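Local coordinates for protein serine acetyltransferase (Entamoeba histolytica, PDB 3Q1X) that probably transfers an acetyl group to the hydroxyl of L-serine, as serine O-acetyltransferases do in cysteine biosynthesis, at residues L38-F50 against I124-I138. Residues are numbered along the deposited sequence; the frame is centred on the assembly and turned at random.
Sequences LQKLRKIFFPDFF and IRCYPGFQAVIVYRI
Leu-38 and Leu-41 of helix 38-45 lie across Val-135 and Ile-134 of helix 128-138, the two axes running nearly perpendicular (93°) and 9.8 Å apart at their closest. The branched ends of Leu-41 and Ile-138 suit their place by bringing methyls together with no polar group to satisfy: the two side chains meet tip to tip, Leu-41 CD2 to Ile-138 CD1 at 3.7 Å, and the same Ile-138 methyl abuts the ring edge of Phe-45. Beyond the helix end, three phenylalanines gather round Ile-124. Its CD1 sits over one face of Phe-49, 4.0 Å from the ring centroid in a CH-pi contact, while its CG2, anti to the backbone N, packs against Phe-50 CE2. Phe-46 reaches on to Phe-130, their planes obliquely inclined.

Two arginines and a glutamine add hydrogen bonds to this apolar cluster. Arg-42 NH1 gives Gln-131 OE1 a nearly straight bond of 2.9 Å (167°), reaching the oxygen from above its carbonyl plane, and CE1 of Phe-50 lies over the rim of one guanidinium face. A bend at chi2 (-52°) helps turn the Gln-131 amide so that NE2 can bond to Ile-124 O and Tyr-127 O across the join between helices. Arg-125 NH1 reaches Phe-49 O at 2.9 Å; its NH2 also bonds Pro-30 O and forms a salt bridge with Glu-153 of the second subunit.

Gln-131, donor and acceptor at once, thus links a buried arginine to backbone carbonyls at the helical break, and Arg-125 ties this helical region, which adjoins the left-handed beta-helix, to the subunit interface.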
loop_
_atom_site.group_PDB
_atom_site.type_symbol
_atom_site.label_atom_id
_atom_site.label_comp_id
_atom_site.label_asym_id
_atom_site.label_seq_id
_atom_site.Cartn_x
_atom_site.Cartn_y
_atom_site.Cartn_z
ATOM N N LEU A 38 13.284 -8.858 4.528
ATOM C CA LEU A 38 12.330 -9.916 4.199
ATOM C C LEU A 38 12.939 -10.991 3.297
ATOM O O LEU A 38 12.767 -12.171 3.568
ATOM C CB LEU A 38 11.057 -9.347 3.559
ATOM C CG LEU A 38 9.888 -10.311 3.295
ATOM C CD1 LEU A 38 9.385 -10.982 4.587
ATOM C CD2 LEU A 38 8.750 -9.577 2.590
ATOM N N GLN A 39 13.657 -10.574 2.255
ATOM C CA GLN A 39 14.324 -11.499 1.326
ATOM C C GLN A 39 15.190 -12.503 2.090
ATOM O O GLN A 39 15.082 -13.716 1.889
ATOM C CB GLN A 39 15.163 -10.703 0.314
ATOM C CG GLN A 39 15.855 -11.539 -0.759
ATOM C CD GLN A 39 14.939 -11.935 -1.901
ATOM O OE1 GLN A 39 13.748 -11.633 -1.897
ATOM N NE2 GLN A 39 15.497 -12.616 -2.890
ATOM N N LYS A 40 16.016 -11.978 2.991
ATOM C CA LYS A 40 16.941 -12.786 3.780
ATOM C C LYS A 40 16.232 -13.664 4.805
ATOM O O LYS A 40 16.518 -14.851 4.896
ATOM C CB LYS A 40 18.020 -11.911 4.431
ATOM C CG LYS A 40 19.058 -11.353 3.444
ATOM C CD LYS A 40 19.416 -12.392 2.388
ATOM C CE LYS A 40 20.489 -11.911 1.429
ATOM N NZ LYS A 40 20.420 -12.707 0.171
ATOM N N LEU A 41 15.292 -13.089 5.555
ATOM C CA LEU A 41 14.612 -13.830 6.612
ATOM C C LEU A 41 13.719 -14.940 6.055
ATOM O O LEU A 41 13.572 -15.994 6.684
ATOM C CB LEU A 41 13.819 -12.897 7.528
ATOM C CG LEU A 41 14.591 -11.994 8.495
ATOM C CD1 LEU A 41 13.707 -10.869 9.004
ATOM C CD2 LEU A 41 15.157 -12.798 9.662
ATOM N N ARG A 42 13.144 -14.700 4.875
ATOM C CA ARG A 42 12.373 -15.730 4.161
ATOM C C ARG A 42 13.232 -16.984 3.904
ATOM O O ARG A 42 12.790 -18.105 4.157
ATOM C CB ARG A 42 11.736 -15.173 2.865
ATOM C CG ARG A 42 10.662 -14.083 3.121
ATOM C CD ARG A 42 9.469 -13.995 2.148
ATOM N NE ARG A 42 9.813 -13.572 0.795
ATOM C CZ ARG A 42 8.988 -13.022 -0.107
ATOM N NH1 ARG A 42 7.711 -12.721 0.156
ATOM N NH2 ARG A 42 9.465 -12.736 -1.300
ATOM N N LYS A 43 14.465 -16.776 3.437
ATOM C CA LYS A 43 15.393 -17.869 3.125
ATOM C C LYS A 43 15.850 -18.599 4.381
ATOM O O LYS A 43 15.939 -19.834 4.398
ATOM C CB LYS A 43 16.609 -17.351 2.346
ATOM C CG LYS A 43 16.293 -17.001 0.899
ATOM C CD LYS A 43 17.527 -16.608 0.105
ATOM C CE LYS A 43 17.213 -16.614 -1.384
ATOM N NZ LYS A 43 18.158 -15.785 -2.172
ATOM N N ILE A 44 16.126 -17.825 5.428
ATOM C CA ILE A 44 16.621 -18.343 6.704
ATOM C C ILE A 44 15.588 -19.214 7.423
ATOM O O ILE A 44 15.901 -20.319 7.879
ATOM C CB ILE A 44 17.062 -17.175 7.624
ATOM C CG1 ILE A 44 18.220 -16.390 6.978
ATOM C CG2 ILE A 44 17.431 -17.682 9.020
ATOM C CD1 ILE A 44 18.495 -15.026 7.608
ATOM N N PHE A 45 14.360 -18.709 7.527
ATOM C CA PHE A 45 13.295 -19.405 8.248
ATOM C C PHE A 45 12.576 -20.482 7.446
ATOM O O PHE A 45 12.177 -21.495 8.014
ATOM C CB PHE A 45 12.265 -18.415 8.802
ATOM C CG PHE A 45 12.764 -17.584 9.954
ATOM C CD1 PHE A 45 13.463 -18.164 11.014
ATOM C CD2 PHE A 45 12.500 -16.219 9.993
ATOM C CE1 PHE A 45 13.916 -17.381 12.084
ATOM C CE2 PHE A 45 12.931 -15.433 11.061
ATOM C CZ PHE A 45 13.642 -16.013 12.108
ATOM N N PHE A 46 12.392 -20.250 6.147
ATOM C CA PHE A 46 11.673 -21.197 5.284
ATOM C C PHE A 46 12.384 -21.433 3.948
ATOM O O PHE A 46 11.847 -21.098 2.879
ATOM C CB PHE A 46 10.224 -20.723 5.082
ATOM C CG PHE A 46 9.502 -20.432 6.370
ATOM C CD1 PHE A 46 8.984 -21.468 7.140
ATOM C CD2 PHE A 46 9.366 -19.124 6.827
ATOM C CE1 PHE A 46 8.336 -21.208 8.344
ATOM C CE2 PHE A 46 8.715 -18.850 8.030
ATOM C CZ PHE A 46 8.200 -19.892 8.790
ATOM N N PRO A 47 13.600 -22.025 3.998
ATOM C CA PRO A 47 14.424 -22.186 2.796
ATOM C C PRO A 47 13.780 -22.991 1.660
ATOM O O PRO A 47 14.077 -22.725 0.504
ATOM C CB PRO A 47 15.666 -22.917 3.314
ATOM C CG PRO A 47 15.265 -23.507 4.625
ATOM C CD PRO A 47 14.286 -22.544 5.196
ATOM N N ASP A 48 12.919 -23.953 1.983
ATOM C CA ASP A 48 12.254 -24.789 0.964
ATOM C C ASP A 48 11.413 -23.974 -0.007
ATOM O O ASP A 48 11.126 -24.408 -1.126
ATOM C CB ASP A 48 11.339 -25.825 1.617
ATOM C CG ASP A 48 12.088 -27.031 2.137
ATOM O OD1 ASP A 48 13.289 -27.186 1.829
ATOM O OD2 ASP A 48 11.456 -27.827 2.850
ATOM N N PHE A 49 11.011 -22.791 0.435
ATOM C CA PHE A 49 10.054 -21.998 -0.319
ATOM C C PHE A 49 10.714 -20.847 -1.045
ATOM O O PHE A 49 10.094 -20.218 -1.899
ATOM C CB PHE A 49 8.946 -21.510 0.616
ATOM C CG PHE A 49 8.260 -22.625 1.344
ATOM C CD1 PHE A 49 7.233 -23.337 0.736
ATOM C CD2 PHE A 49 8.658 -22.987 2.631
ATOM C CE1 PHE A 49 6.609 -24.382 1.400
ATOM C CE2 PHE A 49 8.036 -24.034 3.298
ATOM C CZ PHE A 49 7.008 -24.728 2.685
ATOM N N PHE A 50 11.977 -20.592 -0.714
ATOM C CA PHE A 50 12.689 -19.444 -1.260
ATOM C C PHE A 50 14.080 -19.765 -1.787
ATOM O O PHE A 50 14.769 -18.874 -2.286
ATOM C CB PHE A 50 12.705 -18.305 -0.238
ATOM C CG PHE A 50 11.334 -17.855 0.148
ATOM C CD1 PHE A 50 10.571 -17.098 -0.741
ATOM C CD2 PHE A 50 10.779 -18.231 1.364
ATOM C CE1 PHE A 50 9.285 -16.690 -0.406
ATOM C CE2 PHE A 50 9.494 -17.825 1.710
ATOM C CZ PHE A 50 8.748 -17.052 0.819
ATOM N N ILE A 124 3.192 -18.858 3.543
ATOM C CA ILE A 124 4.627 -18.631 3.556
ATOM C C ILE A 124 5.078 -17.824 2.344
ATOM O O ILE A 124 5.830 -16.871 2.484
ATOM C CB ILE A 124 5.394 -19.968 3.621
ATOM C CG1 ILE A 124 5.078 -20.656 4.960
ATOM C CG2 ILE A 124 6.895 -19.745 3.365
ATOM C CD1 ILE A 124 5.622 -22.056 5.127
ATOM N N ARG A 125 4.592 -18.202 1.166
ATOM C CA ARG A 125 5.050 -17.583 -0.067
ATOM C C ARG A 125 4.576 -16.148 -0.245
ATOM O O ARG A 125 5.323 -15.318 -0.744
ATOM C CB ARG A 125 4.625 -18.421 -1.274
ATOM C CG ARG A 125 5.424 -19.698 -1.461
ATOM C CD ARG A 125 6.772 -19.421 -2.090
ATOM N NE ARG A 125 6.626 -18.777 -3.390
ATOM C CZ ARG A 125 7.625 -18.260 -4.098
ATOM N NH1 ARG A 125 8.871 -18.281 -3.624
ATOM N NH2 ARG A 125 7.371 -17.708 -5.279
ATOM N N CYS A 126 3.341 -15.841 0.153
ATOM C CA CYS A 126 2.762 -14.565 -0.287
ATOM C C CYS A 126 1.716 -13.904 0.606
ATOM O O CYS A 126 1.194 -12.867 0.227
ATOM C CB CYS A 126 2.170 -14.721 -1.692
ATOM S SG CYS A 126 0.579 -15.555 -1.703
ATOM N N TYR A 127 1.397 -14.473 1.767
ATOM C CA TYR A 127 0.403 -13.810 2.638
ATOM C C TYR A 127 1.030 -12.575 3.296
ATOM O O TYR A 127 2.038 -12.696 3.991
ATOM C CB TYR A 127 -0.152 -14.761 3.695
ATOM C CG TYR A 127 -1.421 -15.500 3.284
ATOM C CD1 TYR A 127 -2.509 -15.568 4.158
ATOM C CD2 TYR A 127 -1.544 -16.108 2.030
ATOM C CE1 TYR A 127 -3.671 -16.226 3.806
ATOM C CE2 TYR A 127 -2.715 -16.786 1.663
ATOM C CZ TYR A 127 -3.780 -16.827 2.558
ATOM O OH TYR A 127 -4.945 -17.488 2.222
ATOM N N PRO A 128 0.434 -11.383 3.074
ATOM C CA PRO A 128 1.097 -10.146 3.505
ATOM C C PRO A 128 1.185 -9.980 5.031
ATOM O O PRO A 128 2.193 -9.481 5.543
ATOM C CB PRO A 128 0.242 -9.034 2.871
ATOM C CG PRO A 128 -1.103 -9.660 2.669
ATOM C CD PRO A 128 -0.855 -11.119 2.407
ATOM N N GLY A 129 0.131 -10.381 5.748
ATOM C CA GLY A 129 0.176 -10.429 7.213
ATOM C C GLY A 129 1.370 -11.234 7.709
ATOM O O GLY A 129 2.016 -10.849 8.684
ATOM N N PHE A 130 1.679 -12.334 7.020
ATOM C CA PHE A 130 2.804 -13.185 7.423
ATOM C C PHE A 130 4.174 -12.583 7.080
ATOM O O PHE A 130 5.099 -12.661 7.884
ATOM C CB PHE A 130 2.664 -14.612 6.902
ATOM C CG PHE A 130 3.682 -15.547 7.489
ATOM C CD1 PHE A 130 3.639 -15.875 8.843
ATOM C CD2 PHE A 130 4.714 -16.050 6.705
ATOM C CE1 PHE A 130 4.598 -16.714 9.403
ATOM C CE2 PHE A 130 5.673 -16.905 7.254
ATOM C CZ PHE A 130 5.620 -17.227 8.601
ATOM N N GLN A 131 4.284 -11.947 5.914
ATOM C CA GLN A 131 5.520 -11.248 5.554
ATOM C C GLN A 131 5.845 -10.168 6.581
ATOM O O GLN A 131 6.987 -10.016 7.014
ATOM C CB GLN A 131 5.423 -10.636 4.154
ATOM C CG GLN A 131 4.880 -11.586 3.079
ATOM C CD GLN A 131 5.625 -12.911 3.032
ATOM O OE1 GLN A 131 6.858 -12.936 2.971
ATOM N NE2 GLN A 131 4.889 -14.019 3.068
ATOM N N ALA A 132 4.807 -9.449 7.000
ATOM C CA ALA A 132 4.935 -8.375 7.975
ATOM C C ALA A 132 5.417 -8.915 9.323
ATOM O O ALA A 132 6.335 -8.369 9.922
ATOM C CB ALA A 132 3.600 -7.684 8.145
ATOM N N VAL A 133 4.791 -9.994 9.787
ATOM C CA VAL A 133 5.122 -10.554 11.097
ATOM C C VAL A 133 6.543 -11.113 11.163
ATOM O O VAL A 133 7.186 -10.982 12.199
ATOM C CB VAL A 133 4.054 -11.574 11.624
ATOM C CG1 VAL A 133 2.712 -10.884 11.826
ATOM C CG2 VAL A 133 3.922 -12.765 10.732
ATOM N N ILE A 134 7.024 -11.700 10.059
ATOM C CA ILE A 134 8.414 -12.158 9.934
ATOM C C ILE A 134 9.396 -11.039 10.253
ATOM O O ILE A 134 10.323 -11.213 11.041
ATOM C CB ILE A 134 8.729 -12.680 8.510
ATOM C CG1 ILE A 134 8.028 -14.007 8.222
ATOM C CG2 ILE A 134 10.222 -12.844 8.308
ATOM C CD1 ILE A 134 8.214 -14.497 6.775
ATOM N N VAL A 135 9.188 -9.895 9.612
ATOM C CA VAL A 135 10.070 -8.760 9.792
ATOM C C VAL A 135 9.812 -8.129 11.163
ATOM O O VAL A 135 10.756 -7.822 11.882
ATOM C CB VAL A 135 9.946 -7.763 8.628
ATOM C CG1 VAL A 135 10.838 -6.570 8.848
ATOM C CG2 VAL A 135 10.276 -8.453 7.287
ATOM N N TYR A 136 8.542 -7.987 11.551
ATOM C CA TYR A 136 8.221 -7.447 12.874
ATOM C C TYR A 136 8.940 -8.169 14.027
ATOM O O TYR A 136 9.430 -7.527 14.965
ATOM C CB TYR A 136 6.710 -7.447 13.164
ATOM C CG TYR A 136 6.455 -7.469 14.660
ATOM C CD1 TYR A 136 6.580 -6.306 15.430
ATOM C CD2 TYR A 136 6.182 -8.673 15.321
ATOM C CE1 TYR A 136 6.404 -6.344 16.825
ATOM C CE2 TYR A 136 6.012 -8.717 16.707
ATOM C CZ TYR A 136 6.125 -7.555 17.447
ATOM O OH TYR A 136 5.959 -7.607 18.816
ATOM N N ARG A 137 8.996 -9.495 13.963
ATOM C CA ARG A 137 9.529 -10.241 15.094
ATOM C C ARG A 137 11.019 -9.965 15.283
ATOM O O ARG A 137 11.530 -9.962 16.415
ATOM C CB ARG A 137 9.193 -11.732 14.981
ATOM C CG ARG A 137 7.683 -11.971 15.151
ATOM C CD ARG A 137 7.349 -13.349 15.711
ATOM N NE ARG A 137 5.902 -13.585 15.727
ATOM C CZ ARG A 137 5.079 -13.135 16.672
ATOM N NH1 ARG A 137 5.554 -12.431 17.703
ATOM N NH2 ARG A 137 3.784 -13.402 16.597
ATOM N N ILE A 138 11.703 -9.681 14.178
ATOM C CA ILE A 138 13.107 -9.283 14.254
ATOM C C ILE A 138 13.248 -7.811 14.661
ATOM O O ILE A 138 14.020 -7.500 15.570
ATOM C CB ILE A 138 13.883 -9.646 12.967
ATOM C CG1 ILE A 138 14.249 -11.145 12.976
ATOM C CG2 ILE A 138 15.139 -8.790 12.823
ATOM C CD1 ILE A 138 13.098 -12.098 12.682
#